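Long-range contacts in putative aldehyde dehydrogenase (Burkholderia cenocepacia, PDB 4YWE), which probably oxidises aldehydes to carboxylic acids with NAD or NADP as electron acceptor, as members of the aldehyde dehydrogenase family generally do: residues G75-R80 with A200-G205; E90-I95 with L191-L196; G152-W157 with D228-T233; V180-D185 with L207-G212. All blocks are in the same frame, centred on the assembly; numbering follows the deposited sequence.

Contact 1. Residues G75-R80 with A200-G205; sequences GRVLMR and AGLPAG
Arg80, on helix 71-87, reaches across to Ala200 at the end of helix 188-200, and much of its side chain meets that residue. Its CB rests 4.0 Å from the methyl CB of Ala200; the small alanine lets the two backbones come close. CD lies beside the carbonyl of Ala200, 3.6 Å from its O, and the bend at chi3 (-69°) swings NE onto that oxygen, to which it donates over 2.8 Å. This bond is nearly straight (167° at the hydrogen), and the oxygen lies in the guanidinium plane, at its edge. Farther out, CZ and NH2 stand 3.7 and 3.8 Å from Ala200 O. One face of the same group lies over Arg76 O, a turn earlier in its own helix. One turn before Arg80, Val77 offers CG1 to Leu202 CD1 at 4.0 Å, an apolar contact beside the polar one; Leu202 also packs on Trp66. Between Ala200 and Leu202, Gly201, with positive phi, closes helix 188-200 in a Schellman motif, a backbone shape that glycine adopts readily. The carbonyl at a helix C-terminus sits at the negative end of the helix dipole, so a cationic arginine is a fitting donor, and the charge probably strengthens its hold.

Contact 2. Residues E90-I95 with L191-L196; sequences EELAAI and LRVAEL
Glu91 and Arg192 both send CG anti to the backbone N (chi1 -176° in the arginine), yet their chains then part ways: the glutamate runs on extended, whereas the arginine kinks at chi2 and its side chain crosses that of Glu91 at about a right angle. The result is a salt bridge between helices 89-100 and 188-200 that rests on one carboxylate oxygen. Arg192 NE donates to Glu91 OE2 over 2.6 Å, with a second, weak bond to the same oxygen from Arg192 NH2. The approach is not coplanar: the nitrogen comes from above the carboxylate plane, and the two flat groups are turned 58° apart. At its NH1 end the guanidinium also meets Glu195 of its own helix, whose OE1 lies 3.2 Å from Arg192 NH1 but well out of the plane, so that pair is held by charge alone. Beneath this polar layer the aliphatic part of the arginine does apolar work, its CG packing 3.7 Å from Leu92 CD2. Leu92 is branched, and its two methyls serve different neighbours: CD2 also touches Val193 CG2, while CD1 meets Leu196 CD1 tip to tip at 4.2 Å. Val85 of helix 71-87 packs against both leucines. The helices run antiparallel (159°) with axes 11.0 Å apart, a separation that long side chains such as arginine and leucine can bridge. Two glutamates share one arginine, which would be expected to offset their mutual repulsion and favour the charged form of all three.

Contact 3. Residues G152-W157 with D228-T233; sequences GHIVPW and DHISFT
Gly152 is bonded through both its backbone polar atoms to the neighbouring strand: its N donates to His229 O (2.7 Å), and its O receives Ser231 N (2.8 Å). The pattern continues as Ile154 N gives to Ser231 O at 3.0 Å, and it fades where Thr233 N makes only a weak, bent bond to Ile154 O. Alternate residues, Gly152 and Ile154, thus bond to the two that flank their partners, as in parallel pairing, while the backbone of His153 bonds to Val179 and Lys181 of strand 177-182; the paired strands run within 6° of each other. Besides its weak bond from Thr233 N, Ile154 O accepts one from a water at 3.1 Å. The same water donates to Ser231 OG and bonds with Thr233 OG1, so it joins both strands through three oxygens. The two hydroxyls have protein partners too: Ser231 OG is bonded to Glu467 and Ser167, and Thr233 OG1 to Arg166. His153 is likewise supplied, ND1 by Ser167 and NE2 by Thr151, which suits a polar ring in a buried place. On the sheet face of Ile154 and Phe232 the chemistry is apolar: CB of Ile154 lies 3.6 Å from Phe232 CD1, and the methyl CG2, anti to the backbone N, adds to the contact. Farther along, Pro156, which has no N-H to offer, lays its ring against Thr233, CG to CG2 at 3.8 Å. Helix 160-174 packs on the face of His153, while strands 177-182 and 253-256 flank the pair, the latter bringing Glu256, the predicted active-site residue, beside Thr233.

Contact 4. Residues V180-D185 with L207-G212; sequences VKPAED and LNIVTG. With CA (calcium ion), chain K.
The Gly212 carbonyl is the flat group on which Lys181 closes: NZ donates to Gly212 O over 2.8 Å from above the carbonyl plane, 39° out of it. Lys181 NZ treats its neighbour Pro182 O in the same manner, also at 2.8 Å and tilted alike, and Glu184 OE1 adds a salt bridge at 3.4 Å. Three oxygens thus surround the buried lysine's ammonium, which probably helps it keep its charge. Bends at chi2 and chi3 (-61° and -65°) fold the lysine back, carrying its CG and CD past Val210 O. The Pro182 ring crosses Ile209 at about a right angle, its CG 3.8 Å from Ile209 CG2. Earlier in the strands the backbone takes over, with Val180 N bonded to Asn208 O (2.7 Å) and Val210 N to Val180 O (2.8 Å). The branched side chains of Val180 and Ile209 lie side by side, CB to CD1 at 3.6 Å, and Leu207 adds its CD1 to Val180 CG2; together they present an apolar surface to Phe164 of helix 160-174 and Ala194 of helix 188-200. Beyond the strand Asp185 O binds the calcium ion, together with two waters, Asp99 and Val32. Strand 177-182, helix 188-200 and strand 207-209 form a beta-alpha-beta unit, and Gly212 starts a glycine-rich turn consistent with the Rossmann-type, nucleotide-binding fold of aldehyde dehydrogenases.

Overall arrangement
Contacts 3 and 4 form the buried core: both are parallel strand pairs of one sheet, joined where His153 O lies 2.8 Å from Lys181 N, and backbone bonds dominate in each. Contacts 1 and 2 lie in the helical layer, where side chains reach across, in contact 1 to a backbone carbonyl. Helix 188-200 unites three of the four: contact 2 uses its middle, contact 1 its C-terminal end, and it also packs on contact 4, with Leu191 against Ile209 and Ala194 against Leu207. Leu202 of contact 1 also touches Leu207. The outer pair relies on arginines, bonded in contact 2 to a glutamate; contact 4 encloses a lysine with a glutamate and ends at calcium.

Contact 1. Residues G75-R80 with A200-G205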
loop_
_atom_site.group_PDB
_atom_site.type_symbol
_atom_site.label_atom_id
_atom_site.label_comp_id
_atom_site.label_asym_id
_atom_site.label_seq_id
_atom_site.Cartn_x
_atom_site.Cartn_y
_atom_site.Cartn_z
ATOM N N GLY A 75 -1.511 21.026 1.195
ATOM C CA GLY A 75 -2.793 20.542 1.670
ATOM C C GLY A 75 -3.640 21.626 2.306
ATOM O O GLY A 75 -4.830 21.745 2.013
ATOM N N ARG A 76 -3.025 22.426 3.172
ATOM C CA ARG A 76 -3.735 23.507 3.850
ATOM C C ARG A 76 -4.264 24.529 2.852
ATOM O O ARG A 76 -5.343 25.086 3.040
ATOM C CB ARG A 76 -2.828 24.193 4.873
ATOM C CG ARG A 76 -2.460 23.316 6.055
ATOM C CD ARG A 76 -1.687 24.092 7.111
ATOM N NE ARG A 76 -1.106 23.198 8.108
ATOM C CZ ARG A 76 0.145 22.753 8.071
ATOM N NH1 ARG A 76 0.956 23.130 7.093
ATOM N NH2 ARG A 76 0.589 21.935 9.016
ATOM N N VAL A 77 -3.498 24.773 1.794
ATOM C CA VAL A 77 -3.916 25.692 0.743
ATOM C C VAL A 77 -5.191 25.179 0.083
ATOM O O VAL A 77 -6.147 25.930 -0.115
ATOM C CB VAL A 77 -2.802 25.893 -0.300
ATOM C CG1 VAL A 77 -3.333 26.656 -1.505
ATOM C CG2 VAL A 77 -1.624 26.624 0.322
ATOM N N LEU A 78 -5.202 23.891 -0.243
ATOM C CA LEU A 78 -6.365 23.271 -0.862
ATOM C C LEU A 78 -7.551 23.234 0.097
ATOM O O LEU A 78 -8.700 23.349 -0.325
ATOM C CB LEU A 78 -6.027 21.857 -1.340
ATOM C CG LEU A 78 -5.070 21.781 -2.530
ATOM C CD1 LEU A 78 -4.749 20.334 -2.870
ATOM C CD2 LEU A 78 -5.660 22.501 -3.734
ATOM N N MET A 79 -7.267 23.078 1.387
ATOM C CA MET A 79 -8.321 23.054 2.393
ATOM C C MET A 79 -8.969 24.428 2.528
ATOM O O MET A 79 -10.191 24.537 2.617
ATOM C CB MET A 79 -7.778 22.595 3.746
ATOM C CG MET A 79 -8.864 22.378 4.787
ATOM S SD MET A 79 -10.099 21.178 4.243
ATOM C CE MET A 79 -9.235 19.641 4.553
ATOM N N ARG A 80 -8.148 25.473 2.542
ATOM C CA ARG A 80 -8.662 26.838 2.582
ATOM C C ARG A 80 -9.492 27.125 1.337
ATOM O O ARG A 80 -10.551 27.745 1.416
ATOM C CB ARG A 80 -7.523 27.853 2.706
ATOM C CG ARG A 80 -6.975 28.003 4.116
ATOM C CD ARG A 80 -6.034 29.194 4.226
ATOM N NE ARG A 80 -4.783 28.981 3.502
ATOM C CZ ARG A 80 -3.697 28.432 4.036
ATOM N NH1 ARG A 80 -3.706 28.036 5.302
ATOM N NH2 ARG A 80 -2.601 28.276 3.305
ATOM N N ALA A 200 -7.102 31.867 -1.272
ATOM C CA ALA A 200 -6.778 30.760 -0.379
ATOM C C ALA A 200 -5.293 30.715 -0.034
ATOM O O ALA A 200 -4.897 30.092 0.949
ATOM C CB ALA A 200 -7.211 29.442 -1.001
ATOM N N GLY A 201 -4.472 31.368 -0.848
ATOM C CA GLY A 201 -3.047 31.441 -0.582
ATOM C C GLY A 201 -2.186 30.702 -1.586
ATOM O O GLY A 201 -0.989 30.515 -1.370
ATOM N N LEU A 202 -2.798 30.271 -2.684
ATOM C CA LEU A 202 -2.060 29.616 -3.753
ATOM C C LEU A 202 -1.146 30.630 -4.429
ATOM O O LEU A 202 -1.617 31.655 -4.922
ATOM C CB LEU A 202 -3.015 28.992 -4.771
ATOM C CG LEU A 202 -2.394 28.079 -5.828
ATOM C CD1 LEU A 202 -1.857 26.807 -5.191
ATOM C CD2 LEU A 202 -3.405 27.752 -6.913
ATOM N N PRO A 203 0.169 30.353 -4.442
ATOM C CA PRO A 203 1.164 31.261 -5.026
ATOM C C PRO A 203 0.897 31.550 -6.501
ATOM O O PRO A 203 0.350 30.700 -7.203
ATOM C CB PRO A 203 2.483 30.501 -4.851
ATOM C CG PRO A 203 2.230 29.543 -3.736
ATOM C CD PRO A 203 0.791 29.147 -3.869
ATOM N N ALA A 204 1.276 32.741 -6.951
ATOM C CA ALA A 204 1.078 33.140 -8.339
ATOM C C ALA A 204 1.859 32.233 -9.284
ATOM O O ALA A 204 3.041 31.967 -9.069
ATOM C CB ALA A 204 1.490 34.593 -8.536
ATOM N N GLY A 205 1.188 31.758 -10.328
ATOM C CA GLY A 205 1.819 30.894 -11.307
ATOM C C GLY A 205 1.500 29.424 -11.117
ATOM O O GLY A 205 1.625 28.633 -12.051
#

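Contact 2. Residues E90-I95 with L191-L196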
loop_
_atom_site.group_PDB
_atom_site.type_symbol
_atom_site.label_atom_id
_atom_site.label_comp_id
_atom_site.label_asym_id
_atom_site.label_seq_id
_atom_site.Cartn_x
_atom_site.Cartn_y
_atom_site.Cartn_z
ATOM N N GLU A 90 -23.370 29.394 -3.860
ATOM C CA GLU A 90 -24.470 30.093 -4.519
ATOM C C GLU A 90 -23.974 30.934 -5.692
ATOM O O GLU A 90 -24.591 30.958 -6.756
ATOM C CB GLU A 90 -25.219 30.977 -3.518
ATOM C CG GLU A 90 -25.937 30.201 -2.426
ATOM C CD GLU A 90 -26.957 29.224 -2.979
ATOM O OE1 GLU A 90 -26.981 28.064 -2.513
ATOM O OE2 GLU A 90 -27.733 29.614 -3.875
ATOM N N GLU A 91 -22.853 31.617 -5.486
ATOM C CA GLU A 91 -22.248 32.453 -6.517
ATOM C C GLU A 91 -21.756 31.623 -7.702
ATOM O O GLU A 91 -22.012 31.964 -8.858
ATOM C CB GLU A 91 -21.091 33.261 -5.924
ATOM C CG GLU A 91 -20.258 34.024 -6.937
ATOM C CD GLU A 91 -19.094 34.756 -6.292
ATOM O OE1 GLU A 91 -19.008 34.751 -5.046
ATOM O OE2 GLU A 91 -18.267 35.333 -7.029
ATOM N N LEU A 92 -21.053 30.535 -7.411
ATOM C CA LEU A 92 -20.512 29.672 -8.456
ATOM C C LEU A 92 -21.618 28.924 -9.195
ATOM O O LEU A 92 -21.514 28.686 -10.399
ATOM C CB LEU A 92 -19.510 28.678 -7.866
ATOM C CG LEU A 92 -18.189 29.267 -7.368
ATOM C CD1 LEU A 92 -17.370 28.211 -6.642
ATOM C CD2 LEU A 92 -17.397 29.859 -8.524
ATOM N N ALA A 93 -22.671 28.555 -8.472
ATOM C CA ALA A 93 -23.794 27.841 -9.072
ATOM C C ALA A 93 -24.540 28.726 -10.065
ATOM O O ALA A 93 -24.982 28.256 -11.110
ATOM C CB ALA A 93 -24.744 27.338 -7.995
ATOM N N ALA A 94 -24.678 30.004 -9.731
ATOM C CA ALA A 94 -25.356 30.953 -10.607
ATOM C C ALA A 94 -24.581 31.141 -11.908
ATOM O O ALA A 94 -25.169 31.210 -12.987
ATOM C CB ALA A 94 -25.542 32.288 -9.901
ATOM N N ILE A 95 -23.260 31.219 -11.798
ATOM C CA ILE A 95 -22.399 31.398 -12.961
ATOM C C ILE A 95 -22.389 30.138 -13.820
ATOM O O ILE A 95 -22.533 30.208 -15.042
ATOM C CB ILE A 95 -20.970 31.777 -12.536
ATOM C CG1 ILE A 95 -20.962 33.152 -11.865
ATOM C CG2 ILE A 95 -20.035 31.771 -13.734
ATOM C CD1 ILE A 95 -19.603 33.567 -11.344
ATOM N N LEU A 191 -12.842 30.482 -14.034
ATOM C CA LEU A 191 -12.146 31.751 -13.839
ATOM C C LEU A 191 -12.350 32.294 -12.425
ATOM O O LEU A 191 -11.429 32.847 -11.823
ATOM C CB LEU A 191 -12.620 32.782 -14.865
ATOM C CG LEU A 191 -12.402 32.422 -16.336
ATOM C CD1 LEU A 191 -13.081 33.434 -17.244
ATOM C CD2 LEU A 191 -10.919 32.332 -16.648
ATOM N N ARG A 192 -13.561 32.134 -11.901
ATOM C CA ARG A 192 -13.886 32.607 -10.560
ATOM C C ARG A 192 -13.211 31.740 -9.500
ATOM O O ARG A 192 -12.834 32.227 -8.434
ATOM C CB ARG A 192 -15.402 32.620 -10.349
ATOM C CG ARG A 192 -15.840 33.198 -9.013
ATOM C CD ARG A 192 -15.356 34.631 -8.852
ATOM N NE ARG A 192 -15.761 35.204 -7.571
ATOM C CZ ARG A 192 -14.990 35.235 -6.490
ATOM N NH1 ARG A 192 -13.765 34.727 -6.533
ATOM N NH2 ARG A 192 -15.440 35.777 -5.366
ATOM N N VAL A 193 -13.059 30.454 -9.804
ATOM C CA VAL A 193 -12.414 29.517 -8.892
ATOM C C VAL A 193 -10.944 29.886 -8.720
ATOM O O VAL A 193 -10.385 29.760 -7.629
ATOM C CB VAL A 193 -12.568 28.066 -9.392
ATOM C CG1 VAL A 193 -11.764 27.106 -8.526
ATOM C CG2 VAL A 193 -14.035 27.670 -9.411
ATOM N N ALA A 194 -10.330 30.353 -9.803
ATOM C CA ALA A 194 -8.931 30.763 -9.783
ATOM C C ALA A 194 -8.709 31.911 -8.802
ATOM O O ALA A 194 -7.678 31.973 -8.133
ATOM C CB ALA A 194 -8.475 31.163 -11.177
ATOM N N GLU A 195 -9.679 32.818 -8.725
ATOM C CA GLU A 195 -9.611 33.929 -7.782
ATOM C C GLU A 195 -9.663 33.421 -6.349
ATOM O O GLU A 195 -8.937 33.906 -5.483
ATOM C CB GLU A 195 -10.749 34.922 -8.023
ATOM C CG GLU A 195 -10.550 35.821 -9.224
ATOM C CD GLU A 195 -11.576 36.934 -9.292
ATOM O OE1 GLU A 195 -12.482 36.959 -8.432
ATOM O OE2 GLU A 195 -11.476 37.783 -10.202
ATOM N N LEU A 196 -10.531 32.443 -6.108
ATOM C CA LEU A 196 -10.657 31.834 -4.790
ATOM C C LEU A 196 -9.354 31.163 -4.381
ATOM O O LEU A 196 -8.970 31.196 -3.214
ATOM C CB LEU A 196 -11.806 30.825 -4.772
ATOM C CG LEU A 196 -13.211 31.424 -4.858
ATOM C CD1 LEU A 196 -14.273 30.334 -4.829
ATOM C CD2 LEU A 196 -13.429 32.416 -3.730
#

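Contact 3. Residues G152-W157 with D228-T233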
loop_
_atom_site.group_PDB
_atom_site.type_symbol
_atom_site.label_atom_id
_atom_site.label_comp_id
_atom_site.label_asym_id
_atom_site.label_seq_id
_atom_site.Cartn_x
_atom_site.Cartn_y
_atom_site.Cartn_z
ATOM N N GLY A 152 -0.689 20.130 -17.905
ATOM C CA GLY A 152 -1.671 20.773 -18.756
ATOM C C GLY A 152 -3.043 20.161 -18.560
ATOM O O GLY A 152 -3.171 18.945 -18.411
ATOM N N HIS A 153 -4.073 21.000 -18.562
ATOM C CA HIS A 153 -5.423 20.534 -18.280
ATOM C C HIS A 153 -6.422 21.013 -19.326
ATOM O O HIS A 153 -6.645 22.214 -19.481
ATOM C CB HIS A 153 -5.860 20.999 -16.888
ATOM C CG HIS A 153 -4.938 20.568 -15.791
ATOM N ND1 HIS A 153 -5.184 19.466 -15.000
ATOM C CD2 HIS A 153 -3.767 21.090 -15.353
ATOM C CE1 HIS A 153 -4.207 19.328 -14.123
ATOM N NE2 HIS A 153 -3.334 20.300 -14.315
ATOM N N ILE A 154 -7.017 20.067 -20.045
ATOM C CA ILE A 154 -8.075 20.380 -20.995
ATOM C C ILE A 154 -9.420 20.065 -20.353
ATOM O O ILE A 154 -9.745 18.902 -20.112
ATOM C CB ILE A 154 -7.897 19.615 -22.317
ATOM C CG1 ILE A 154 -6.478 19.801 -22.858
ATOM C CG2 ILE A 154 -8.930 20.074 -23.338
ATOM C CD1 ILE A 154 -6.132 21.234 -23.185
ATOM N N VAL A 155 -10.194 21.106 -20.073
ATOM C CA VAL A 155 -11.459 20.955 -19.366
ATOM C C VAL A 155 -12.628 21.260 -20.296
ATOM O O VAL A 155 -12.643 22.297 -20.958
ATOM C CB VAL A 155 -11.495 21.853 -18.116
ATOM C CG1 VAL A 155 -12.796 21.662 -17.351
ATOM C CG2 VAL A 155 -10.297 21.558 -17.224
ATOM N N PRO A 156 -13.611 20.349 -20.356
ATOM C CA PRO A 156 -14.773 20.523 -21.231
ATOM C C PRO A 156 -15.873 21.395 -20.624
ATOM O O PRO A 156 -15.720 21.915 -19.518
ATOM C CB PRO A 156 -15.265 19.089 -21.436
ATOM C CG PRO A 156 -14.879 18.391 -20.189
ATOM C CD PRO A 156 -13.603 19.028 -19.703
ATOM N N TRP A 157 -16.974 21.541 -21.356
ATOM C CA TRP A 157 -18.030 22.486 -21.007
ATOM C C TRP A 157 -19.159 21.882 -20.174
ATOM O O TRP A 157 -19.959 22.615 -19.595
ATOM C CB TRP A 157 -18.618 23.095 -22.285
ATOM C CG TRP A 157 -18.893 22.074 -23.352
ATOM C CD1 TRP A 157 -18.110 21.789 -24.432
ATOM C CD2 TRP A 157 -20.019 21.191 -23.432
ATOM N NE1 TRP A 157 -18.679 20.790 -25.182
ATOM C CE2 TRP A 157 -19.855 20.403 -24.588
ATOM C CE3 TRP A 157 -21.156 20.992 -22.642
ATOM C CZ2 TRP A 157 -20.779 19.434 -24.973
ATOM C CZ3 TRP A 157 -22.070 20.026 -23.022
ATOM C CH2 TRP A 157 -21.877 19.261 -24.178
ATOM N N ASP A 228 4.733 18.767 -18.883
ATOM C CA ASP A 228 5.275 17.447 -18.574
ATOM C C ASP A 228 4.209 16.354 -18.551
ATOM O O ASP A 228 4.528 15.170 -18.630
ATOM C CB ASP A 228 6.005 17.487 -17.232
ATOM C CG ASP A 228 7.061 18.572 -17.182
ATOM O OD1 ASP A 228 8.071 18.452 -17.908
ATOM O OD2 ASP A 228 6.878 19.546 -16.420
ATOM N N HIS A 229 2.948 16.757 -18.443
ATOM C CA HIS A 229 1.836 15.810 -18.395
ATOM C C HIS A 229 0.532 16.515 -18.741
ATOM O O HIS A 229 0.320 17.665 -18.359
ATOM C CB HIS A 229 1.738 15.156 -17.014
ATOM C CG HIS A 229 0.492 14.350 -16.813
ATOM N ND1 HIS A 229 0.408 13.013 -17.139
ATOM C CD2 HIS A 229 -0.722 14.693 -16.319
ATOM C CE1 HIS A 229 -0.802 12.568 -16.856
ATOM N NE2 HIS A 229 -1.508 13.568 -16.357
ATOM N N ILE A 230 -0.339 15.824 -19.467
ATOM C CA ILE A 230 -1.602 16.414 -19.888
ATOM C C ILE A 230 -2.783 15.595 -19.387
ATOM O O ILE A 230 -2.819 14.373 -19.543
ATOM C CB ILE A 230 -1.664 16.563 -21.421
ATOM C CG1 ILE A 230 -0.530 17.461 -21.918
ATOM C CG2 ILE A 230 -3.013 17.125 -21.848
ATOM C CD1 ILE A 230 -0.525 17.663 -23.418
ATOM N N SER A 231 -3.747 16.280 -18.782
ATOM C CA SER A 231 -4.996 15.656 -18.371
ATOM C C SER A 231 -6.116 16.090 -19.309
ATOM O O SER A 231 -6.566 17.236 -19.262
ATOM C CB SER A 231 -5.334 16.021 -16.925
ATOM O OG SER A 231 -6.599 15.505 -16.552
ATOM N N PHE A 232 -6.562 15.176 -20.165
ATOM C CA PHE A 232 -7.577 15.506 -21.158
ATOM C C PHE A 232 -8.931 14.883 -20.837
ATOM O O PHE A 232 -9.018 13.726 -20.428
ATOM C CB PHE A 232 -7.128 15.063 -22.555
ATOM C CG PHE A 232 -8.141 15.347 -23.634
ATOM C CD1 PHE A 232 -8.140 16.562 -24.298
ATOM C CD2 PHE A 232 -9.094 14.401 -23.981
ATOM C CE1 PHE A 232 -9.070 16.829 -25.286
ATOM C CE2 PHE A 232 -10.026 14.661 -24.966
ATOM C CZ PHE A 232 -10.013 15.876 -25.623
ATOM N N THR A 233 -9.985 15.666 -21.047
ATOM C CA THR A 233 -11.353 15.176 -20.950
ATOM C C THR A 233 -12.186 15.768 -22.079
ATOM O O THR A 233 -12.406 16.978 -22.127
ATOM C CB THR A 233 -12.002 15.529 -19.600
ATOM O OG1 THR A 233 -11.227 14.973 -18.532
ATOM C CG2 THR A 233 -13.417 14.980 -19.536
HETATM O O HOH W 1 -9.013 16.870 -17.930
#

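Contact 4. Residues V180-D185 with L207-G212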
loop_
_atom_site.group_PDB
_atom_site.type_symbol
_atom_site.label_atom_id
_atom_site.label_comp_id
_atom_site.label_asym_id
_atom_site.label_seq_id
_atom_site.Cartn_x
_atom_site.Cartn_y
_atom_site.Cartn_z
ATOM N N VAL A 180 -4.251 25.602 -17.487
ATOM C CA VAL A 180 -5.596 25.135 -17.801
ATOM C C VAL A 180 -6.171 25.804 -19.045
ATOM O O VAL A 180 -6.181 27.029 -19.160
ATOM C CB VAL A 180 -6.538 25.354 -16.603
ATOM C CG1 VAL A 180 -7.931 24.825 -16.914
ATOM C CG2 VAL A 180 -5.973 24.697 -15.353
ATOM N N LYS A 181 -6.655 24.983 -19.972
ATOM C CA LYS A 181 -7.376 25.469 -21.140
ATOM C C LYS A 181 -8.818 24.977 -21.074
ATOM O O LYS A 181 -9.138 23.913 -21.604
ATOM C CB LYS A 181 -6.706 24.999 -22.434
ATOM C CG LYS A 181 -6.739 26.011 -23.576
ATOM C CD LYS A 181 -8.159 26.364 -24.002
ATOM C CE LYS A 181 -8.885 25.164 -24.590
ATOM N NZ LYS A 181 -10.258 25.523 -25.051
ATOM N N PRO A 182 -9.694 25.749 -20.416
ATOM C CA PRO A 182 -11.099 25.356 -20.272
ATOM C C PRO A 182 -11.884 25.532 -21.571
ATOM O O PRO A 182 -11.375 26.126 -22.522
ATOM C CB PRO A 182 -11.609 26.297 -19.182
ATOM C CG PRO A 182 -10.772 27.521 -19.337
ATOM C CD PRO A 182 -9.410 27.041 -19.764
ATOM N N ALA A 183 -13.110 25.017 -21.603
ATOM C CA ALA A 183 -13.908 24.987 -22.826
ATOM C C ALA A 183 -14.467 26.356 -23.195
ATOM O O ALA A 183 -14.894 27.116 -22.330
ATOM C CB ALA A 183 -15.041 23.987 -22.684
ATOM N N GLU A 184 -14.474 26.652 -24.490
ATOM C CA GLU A 184 -14.954 27.936 -24.988
ATOM C C GLU A 184 -16.467 28.080 -24.844
ATOM O O GLU A 184 -16.995 29.192 -24.857
ATOM C CB GLU A 184 -14.552 28.125 -26.455
ATOM C CG GLU A 184 -14.986 26.998 -27.385
ATOM C CD GLU A 184 -13.959 25.881 -27.483
ATOM O OE1 GLU A 184 -13.411 25.475 -26.436
ATOM O OE2 GLU A 184 -13.696 25.411 -28.610
ATOM N N ASP A 185 -17.160 26.955 -24.705
ATOM C CA ASP A 185 -18.614 26.973 -24.593
ATOM C C ASP A 185 -19.074 27.217 -23.158
ATOM O O ASP A 185 -20.205 27.641 -22.933
ATOM C CB ASP A 185 -19.201 25.665 -25.128
ATOM C CG ASP A 185 -19.188 25.601 -26.645
ATOM O OD1 ASP A 185 -19.752 26.517 -27.281
ATOM O OD2 ASP A 185 -18.606 24.646 -27.200
ATOM N N LEU A 207 -1.392 28.163 -10.578
ATOM C CA LEU A 207 -2.579 27.915 -11.383
ATOM C C LEU A 207 -2.702 28.982 -12.465
ATOM O O LEU A 207 -2.715 30.178 -12.171
ATOM C CB LEU A 207 -3.836 27.894 -10.513
ATOM C CG LEU A 207 -5.163 27.704 -11.250
ATOM C CD1 LEU A 207 -5.173 26.389 -12.018
ATOM C CD2 LEU A 207 -6.332 27.771 -10.276
ATOM N N ASN A 208 -2.781 28.541 -13.717
ATOM C CA ASN A 208 -2.896 29.453 -14.848
ATOM C C ASN A 208 -4.065 29.052 -15.739
ATOM O O ASN A 208 -4.222 27.879 -16.078
ATOM C CB ASN A 208 -1.600 29.478 -15.661
ATOM C CG ASN A 208 -0.390 29.827 -14.819
ATOM O OD1 ASN A 208 -0.096 31.000 -14.588
ATOM N ND2 ASN A 208 0.322 28.807 -14.353
ATOM N N ILE A 209 -4.882 30.030 -16.113
ATOM C CA ILE A 209 -6.045 29.769 -16.949
ATOM C C ILE A 209 -5.922 30.517 -18.270
ATOM O O ILE A 209 -5.746 31.735 -18.288
ATOM C CB ILE A 209 -7.352 30.159 -16.235
ATOM C CG1 ILE A 209 -7.325 29.726 -14.767
ATOM C CG2 ILE A 209 -8.548 29.562 -16.960
ATOM C CD1 ILE A 209 -7.331 28.230 -14.565
ATOM N N VAL A 210 -6.009 29.785 -19.375
ATOM C CA VAL A 210 -6.007 30.400 -20.697
ATOM C C VAL A 210 -7.257 29.983 -21.459
ATOM O O VAL A 210 -7.363 28.848 -21.922
ATOM C CB VAL A 210 -4.738 30.036 -21.490
ATOM C CG1 VAL A 210 -4.795 30.641 -22.889
ATOM C CG2 VAL A 210 -3.496 30.510 -20.753
ATOM N N THR A 211 -8.208 30.904 -21.579
ATOM C CA THR A 211 -9.428 30.644 -22.333
ATOM C C THR A 211 -9.138 30.702 -23.827
ATOM O O THR A 211 -8.118 31.245 -24.241
ATOM C CB THR A 211 -10.538 31.654 -21.990
ATOM O OG1 THR A 211 -10.074 32.986 -22.248
ATOM C CG2 THR A 211 -10.932 31.534 -20.527
ATOM N N GLY A 212 -10.031 30.137 -24.631
ATOM C CA GLY A 212 -9.860 30.150 -26.072
ATOM C C GLY A 212 -10.389 28.913 -26.768
ATOM O O GLY A 212 -10.893 27.991 -26.125
HETATM CA CA CA K . -22.130 29.277 -22.431
HETATM O O HOH W 2 -23.370 27.870 -23.975
HETATM O O HOH W 3 -20.777 30.102 -24.422
#